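Side-chain contacts in inositol-1-monophosphatase (Nostoc sp., PDB 5ZHH), which hydrolyses inositol monophosphate to inositol and phosphate, probably with the help of magnesium ions as in other members of its family: residues His65-Leu68 with Lys74-Asn77; Thr6-Ala11 with Leu127-Ala132. All blocks are in the same frame, centred on the assembly; numbering follows the deposited sequence.

Interaction 1: residues His65-Leu68 with Lys74-Asn77; sequences HSIL and KLGN
Two groups hold the hydroxyl of Ser66: OG gives its proton to the backbone carbonyl of Asn77, with Ser66 OG to Asn77 O at 2.7 Å, and Asn80 ND2 adds a weak bond from further along the chain. The motif is a beta hairpin of strands 66-69 and 73-75, whose second strand is the outermost of the eight-stranded sheet in this chain. Ser66 OG reaches the carbonyl of Asn77 because it lies anti to its own carbonyl carbon (chi1 -72°). It sits above the carbonyl plane, off the lone pairs. A small hydroxyl suits this place, since it bonds the chain just past the second strand without pushing it away. Gly76, with a positive phi of 76° that a residue without a CB adopts easily, passes close beside Ser66, Gly76 C lying 3.4 Å from Ser66 OG.

The strands themselves are joined at the antiparallel hydrogen-bonded pair Ile67 and Leu75. Ile67 N lies 2.9 Å from Leu75 O, and Leu75 N lies 2.9 Å from Ile67 O; both bonds are nearly straight. Ile67 O also accepts from Gln78 NE2, so two donors share one carbonyl.

On the face turned to helix 44-61, the two side chains of the pair run side by side, Ile67 CG1 meeting Leu75 CD2 at 3.7 Å. The branched isoleucine and the leucine form an oily patch there, where Ile67 meets Leu55 and Ile58 and Leu75 meets Arg59. On the opposite face, in the non-hydrogen-bonded pair, Leu68 turns toward Pro213 and Trp214. Lys74 is exposed, which suits a long chain with a charged end: beyond CG it is extended and carries NZ away from the other strand, while its aliphatic root packs on the leucine, Lys74 CG lying 3.9 Å from Leu68 CD1.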
ATOM      1  N   HIS A  65     -14.686  25.137  21.214  1.00 43.05           N
ATOM      2  CA  HIS A  65     -15.606  24.736  20.162  1.00 40.57           C
ATOM      3  C   HIS A  65     -16.644  23.753  20.704  1.00 38.66           C
ATOM      4  O   HIS A  65     -16.425  23.072  21.708  1.00 40.10           O
ATOM      5  CB  HIS A  65     -14.852  24.091  18.997  1.00 38.85           C
ATOM      6  CG  HIS A  65     -13.948  25.030  18.257  1.00 37.82           C
ATOM      7  ND1 HIS A  65     -13.377  24.708  17.045  1.00 36.35           N
ATOM      8  CD2 HIS A  65     -13.519  26.280  18.555  1.00 38.23           C
ATOM      9  CE1 HIS A  65     -12.637  25.719  16.626  1.00 37.71           C
ATOM     10  NE2 HIS A  65     -12.705  26.685  17.526  1.00 38.44           N
ATOM     11  N   SER A  66     -17.774  23.665  20.008  1.00 34.37           N
ATOM     12  CA  SER A  66     -18.826  22.719  20.357  1.00 36.37           C
ATOM     13  C   SER A  66     -18.771  21.517  19.420  1.00 36.59           C
ATOM     14  O   SER A  66     -18.259  21.597  18.300  1.00 37.21           O
ATOM     15  CB  SER A  66     -20.209  23.376  20.278  1.00 37.18           C
ATOM     16  OG  SER A  66     -20.414  24.282  21.351  1.00 40.86           O
ATOM     17  N   ILE A  67     -19.296  20.390  19.904  1.00 36.52           N
ATOM     18  CA  ILE A  67     -19.263  19.119  19.186  1.00 37.24           C
ATOM     19  C   ILE A  67     -20.678  18.597  18.973  1.00 38.56           C
ATOM     20  O   ILE A  67     -21.514  18.662  19.881  1.00 35.91           O
ATOM     21  CB  ILE A  67     -18.435  18.065  19.948  1.00 39.18           C
ATOM     22  CG1 ILE A  67     -17.036  18.593  20.275  1.00 40.43           C
ATOM     23  CG2 ILE A  67     -18.355  16.772  19.137  1.00 37.88           C
ATOM     24  CD1 ILE A  67     -16.232  18.967  19.068  1.00 41.61           C
ATOM     25  N   LEU A  68     -20.952  18.113  17.759  1.00 37.00           N
ATOM     26  CA  LEU A  68     -22.160  17.355  17.445  1.00 41.70           C
ATOM     27  C   LEU A  68     -21.775  15.940  17.018  1.00 46.25           C
ATOM     28  O   LEU A  68     -20.991  15.766  16.077  1.00 41.88           O
ATOM     29  CB  LEU A  68     -22.986  18.034  16.353  1.00 39.62           C
ATOM     30  CG  LEU A  68     -24.305  17.313  16.040  1.00 40.64           C
ATOM     31  CD1 LEU A  68     -25.251  17.340  17.234  1.00 40.97           C
ATOM     32  CD2 LEU A  68     -24.960  17.941  14.820  1.00 40.71           C
ATOM     33  N   LYS A  74     -24.759  16.169  22.100  1.00 61.66           N
ATOM     34  CA  LYS A  74     -24.479  17.584  21.904  1.00 62.24           C
ATOM     35  C   LYS A  74     -23.580  18.077  23.027  1.00 62.68           C
ATOM     36  O   LYS A  74     -23.967  18.044  24.198  1.00 64.85           O
ATOM     37  CB  LYS A  74     -25.772  18.393  21.864  1.00 63.18           C
ATOM     38  CG  LYS A  74     -26.736  17.912  20.812  1.00 62.52           C
ATOM     39  CD  LYS A  74     -28.063  18.628  20.922  1.00 63.84           C
ATOM     40  CE  LYS A  74     -29.005  18.174  19.823  1.00 64.07           C
ATOM     41  NZ  LYS A  74     -30.300  18.903  19.865  1.00 65.11           N
ATOM     42  N   LEU A  75     -22.397  18.547  22.663  1.00 59.84           N
ATOM     43  CA  LEU A  75     -21.392  19.014  23.606  1.00 60.52           C
ATOM     44  C   LEU A  75     -21.184  20.509  23.423  1.00 58.49           C
ATOM     45  O   LEU A  75     -20.760  20.955  22.350  1.00 54.49           O
ATOM     46  CB  LEU A  75     -20.081  18.279  23.381  1.00 61.41           C
ATOM     47  CG  LEU A  75     -18.863  18.815  24.135  1.00 65.59           C
ATOM     48  CD1 LEU A  75     -19.115  18.956  25.653  1.00 67.37           C
ATOM     49  CD2 LEU A  75     -17.747  17.874  23.831  1.00 66.85           C
ATOM     50  N   GLY A  76     -21.440  21.272  24.479  1.00 57.81           N
ATOM     51  CA  GLY A  76     -21.416  22.714  24.389  1.00 57.16           C
ATOM     52  C   GLY A  76     -22.658  23.227  23.694  1.00 55.91           C
ATOM     53  O   GLY A  76     -23.454  22.475  23.126  1.00 51.69           O
ATOM     54  N   ASN A  77     -22.835  24.544  23.755  1.00 58.67           N
ATOM     55  CA  ASN A  77     -24.000  25.158  23.137  1.00 59.38           C
ATOM     56  C   ASN A  77     -23.974  24.921  21.633  1.00 55.34           C
ATOM     57  O   ASN A  77     -22.947  25.117  20.973  1.00 50.80           O
ATOM     58  CB  ASN A  77     -24.054  26.656  23.457  1.00 63.03           C
ATOM     59  CG  ASN A  77     -22.898  27.433  22.850  1.00 66.66           C
ATOM     60  OD1 ASN A  77     -21.752  26.978  22.864  1.00 68.08           O
ATOM     61  ND2 ASN A  77     -23.194  28.616  22.315  1.00 66.67           N
TER

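Interaction 2: residues Thr6-Ala11 with Leu127-Ala132; sequences TFLDIA and LFRGAA
Leu8 lays its two methyl groups across the strand. CD1 of Leu8 rests 3.9 Å from the carbonyl oxygen O of Gly130 and also touches Arg129 CB. The other methyl, Leu8 CD2, reaches Arg129 NH2 at 3.9 Å. Leu8 CD2 also meets Ala131 CB, at 4.2 Å. This is helix-on-sheet packing in the alpha/beta core of the inositol monophosphatase fold. The short segments run nearly antiparallel, at 160°, with 9.0 Å between their axes. With CG anti to the backbone N (chi1 177°), the leucine fork extends from the helix and divides its methyls between the arginine stem and its tip. The residues are small where the fork lands: Gly130 offers bare backbone, and Ala131 a single methyl, which lets the helix settle closely.

Arg129 crosses Leu8 at about a right angle. The bend of its chain at chi3 (61°) sets the guanidinium beside helix 3-25, where NE bonds Thr12 OG1. That hydroxyl in turn bonds the carbonyl of Leu8, so Thr12 links the arginine to the residue packed on its stem. Arg129 NH2 donates instead to a water lying in the guanidinium plane, 2.7 Å away. The same water O lies within hydrogen-bonding distance of Asp9 OD1, at 2.7 Å, and OD1 also takes a hydrogen bond from Gln5 NE2. Asp9 and Arg129 are thus joined through water; Asp9 OD1 and Arg129 NH2 are 4.8 Å apart, and each charge may still steady the other. The second oxygen of Asp9 faces the second subunit, making a salt bridge to Arg60 and a hydrogen bond to His61 there.

Val118 on neighbouring strand 113-121 continues the floor beneath Leu8 and Ala11, so helix 3-25 lies over two adjoining strands.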
ATOM      1  N   THR A   6      -5.523  25.873   9.960  1.00 30.87           N
ATOM      2  CA  THR A   6      -5.282  25.342  11.299  1.00 29.95           C
ATOM      3  C   THR A   6      -6.357  24.333  11.688  1.00 31.12           C
ATOM      4  O   THR A   6      -6.047  23.261  12.224  1.00 29.81           O
ATOM      5  CB  THR A   6      -5.226  26.494  12.305  1.00 32.12           C
ATOM      6  OG1 THR A   6      -4.074  27.295  12.036  1.00 32.39           O
ATOM      7  CG2 THR A   6      -5.150  25.973  13.739  1.00 35.53           C
ATOM      8  N   PHE A   7      -7.627  24.649  11.402  1.00 30.08           N
ATOM      9  CA  PHE A   7      -8.702  23.698  11.659  1.00 28.74           C
ATOM     10  C   PHE A   7      -8.513  22.430  10.845  1.00 28.36           C
ATOM     11  O   PHE A   7      -8.687  21.319  11.359  1.00 30.01           O
ATOM     12  CB  PHE A   7     -10.056  24.326  11.321  1.00 27.51           C
ATOM     13  CG  PHE A   7     -10.392  25.523  12.151  1.00 30.56           C
ATOM     14  CD1 PHE A   7      -9.961  25.613  13.457  1.00 33.77           C
ATOM     15  CD2 PHE A   7     -11.140  26.559  11.619  1.00 34.39           C
ATOM     16  CE1 PHE A   7     -10.273  26.722  14.229  1.00 37.80           C
ATOM     17  CE2 PHE A   7     -11.457  27.669  12.386  1.00 38.75           C
ATOM     18  CZ  PHE A   7     -11.021  27.752  13.690  1.00 40.23           C
ATOM     19  N   LEU A   8      -8.142  22.584   9.573  1.00 27.37           N
ATOM     20  CA  LEU A   8      -7.976  21.440   8.685  1.00 25.67           C
ATOM     21  C   LEU A   8      -6.813  20.553   9.120  1.00 26.64           C
ATOM     22  O   LEU A   8      -6.892  19.320   9.018  1.00 27.58           O
ATOM     23  CB  LEU A   8      -7.781  21.940   7.251  1.00 27.96           C
ATOM     24  CG  LEU A   8      -7.525  20.877   6.187  1.00 29.82           C
ATOM     25  CD1 LEU A   8      -8.722  19.941   6.102  1.00 27.57           C
ATOM     26  CD2 LEU A   8      -7.229  21.517   4.838  1.00 31.98           C
ATOM     27  N   ASP A   9      -5.718  21.162   9.586  1.00 27.82           N
ATOM     28  CA  ASP A   9      -4.584  20.385  10.079  1.00 27.60           C
ATOM     29  C   ASP A   9      -5.003  19.471  11.221  1.00 25.84           C
ATOM     30  O   ASP A   9      -4.601  18.305  11.277  1.00 27.34           O
ATOM     31  CB  ASP A   9      -3.455  21.311  10.546  1.00 29.16           C
ATOM     32  CG  ASP A   9      -2.754  22.021   9.407  1.00 32.24           C
ATOM     33  OD1 ASP A   9      -2.912  21.607   8.238  1.00 33.81           O
ATOM     34  OD2 ASP A   9      -2.031  22.999   9.692  1.00 31.44           O
ATOM     35  N   ILE A  10      -5.780  20.001  12.171  1.00 26.79           N
ATOM     36  CA  ILE A  10      -6.144  19.222  13.350  1.00 27.39           C
ATOM     37  C   ILE A  10      -7.179  18.160  12.996  1.00 27.22           C
ATOM     38  O   ILE A  10      -7.120  17.026  13.489  1.00 28.62           O
ATOM     39  CB  ILE A  10      -6.650  20.151  14.467  1.00 29.34           C
ATOM     40  CG1 ILE A  10      -5.527  21.073  14.931  1.00 33.93           C
ATOM     41  CG2 ILE A  10      -7.175  19.332  15.637  1.00 31.13           C
ATOM     42  CD1 ILE A  10      -4.257  20.348  15.238  1.00 35.00           C
ATOM     43  N   ALA A  11      -8.146  18.507  12.149  1.00 24.46           N
ATOM     44  CA  ALA A  11      -9.122  17.509  11.721  1.00 24.87           C
ATOM     45  C   ALA A  11      -8.449  16.363  10.978  1.00 27.16           C
ATOM     46  O   ALA A  11      -8.868  15.205  11.102  1.00 27.04           O
ATOM     47  CB  ALA A  11     -10.189  18.158  10.841  1.00 25.79           C
ATOM     48  N   LEU A 127      -7.515   9.599   1.985  1.00 25.45           N
ATOM     49  CA  LEU A 127      -7.690  10.748   2.863  1.00 22.75           C
ATOM     50  C   LEU A 127      -8.210  11.913   2.027  1.00 24.81           C
ATOM     51  O   LEU A 127      -7.476  12.465   1.206  1.00 26.73           O
ATOM     52  CB  LEU A 127      -6.362  11.091   3.538  1.00 22.89           C
ATOM     53  CG  LEU A 127      -6.324  12.340   4.410  1.00 24.72           C
ATOM     54  CD1 LEU A 127      -7.267  12.158   5.584  1.00 25.57           C
ATOM     55  CD2 LEU A 127      -4.881  12.609   4.894  1.00 26.14           C
ATOM     56  N   PHE A 128      -9.479  12.272   2.217  1.00 25.70           N
ATOM     57  CA  PHE A 128     -10.087  13.390   1.507  1.00 23.22           C
ATOM     58  C   PHE A 128     -10.089  14.611   2.416  1.00 23.76           C
ATOM     59  O   PHE A 128     -10.501  14.525   3.577  1.00 25.25           O
ATOM     60  CB  PHE A 128     -11.514  13.054   1.062  1.00 23.07           C
ATOM     61  CG  PHE A 128     -11.598  11.883   0.107  1.00 22.52           C
ATOM     62  CD1 PHE A 128     -11.690  10.580   0.587  1.00 23.12           C
ATOM     63  CD2 PHE A 128     -11.590  12.088  -1.263  1.00 21.92           C
ATOM     64  CE1 PHE A 128     -11.755   9.494  -0.286  1.00 24.65           C
ATOM     65  CE2 PHE A 128     -11.678  11.012  -2.146  1.00 23.18           C
ATOM     66  CZ  PHE A 128     -11.750   9.716  -1.655  1.00 25.15           C
ATOM     67  N   ARG A 129      -9.637  15.744   1.892  1.00 23.11           N
ATOM     68  CA  ARG A 129      -9.496  16.946   2.700  1.00 25.57           C
ATOM     69  C   ARG A 129      -9.956  18.158   1.907  1.00 25.98           C
ATOM     70  O   ARG A 129      -9.631  18.296   0.725  1.00 25.26           O
ATOM     71  CB  ARG A 129      -8.042  17.138   3.165  1.00 28.90           C
ATOM     72  CG  ARG A 129      -7.600  16.126   4.220  1.00 29.44           C
ATOM     73  CD  ARG A 129      -6.083  16.039   4.315  1.00 30.88           C
ATOM     74  NE  ARG A 129      -5.433  17.291   4.695  1.00 33.37           N
ATOM     75  CZ  ARG A 129      -4.791  18.076   3.832  1.00 34.22           C
ATOM     76  NH1 ARG A 129      -4.741  17.736   2.552  1.00 36.18           N
ATOM     77  NH2 ARG A 129      -4.199  19.192   4.243  1.00 29.33           N
ATOM     78  N   GLY A 130     -10.716  19.027   2.564  1.00 26.81           N
ATOM     79  CA  GLY A 130     -11.172  20.249   1.935  1.00 28.03           C
ATOM     80  C   GLY A 130     -11.486  21.302   2.967  1.00 27.34           C
ATOM     81  O   GLY A 130     -11.890  20.992   4.092  1.00 28.08           O
ATOM     82  N   ALA A 131     -11.296  22.559   2.581  1.00 27.88           N
ATOM     83  CA  ALA A 131     -11.664  23.688   3.421  1.00 28.84           C
ATOM     84  C   ALA A 131     -11.948  24.879   2.522  1.00 31.87           C
ATOM     85  O   ALA A 131     -11.355  25.015   1.449  1.00 32.96           O
ATOM     86  CB  ALA A 131     -10.565  24.026   4.438  1.00 28.28           C
ATOM     87  N   ALA A 132     -12.863  25.738   2.968  1.00 32.09           N
ATOM     88  CA  ALA A 132     -13.287  26.884   2.171  1.00 33.92           C
ATOM     89  C   ALA A 132     -12.092  27.701   1.699  1.00 36.26           C
ATOM     90  O   ALA A 132     -11.270  28.146   2.506  1.00 33.58           O
ATOM     91  CB  ALA A 132     -14.238  27.762   2.987  1.00 34.72           C
TER
HETATM   92  O   HOH W   1      -4.124  19.566   6.960  1.00 41.20           O

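Overall arrangement
Both interactions belong to one eight-stranded sheet. Interaction 1 builds its edge hairpin, and interaction 2 lays helix 3-25 on strand 126-131, with three strands lying between 66-69 and 126-131. Their centres are about 19 Å apart, yet they touch where His65 CE1 packs 3.5 Å from Phe7 CE1. Phe62 and Tyr82 meet both of these rings, and Trp84 NE1 is hydrogen-bonded to His65 ND1. In relatives of this family the turn after strand 66-69 supplies a glutamate to the catalytic metal site, so interaction 1 probably borders the active site. Residues of interaction 2, Asp9 and Thr6 among them, meet the second subunit.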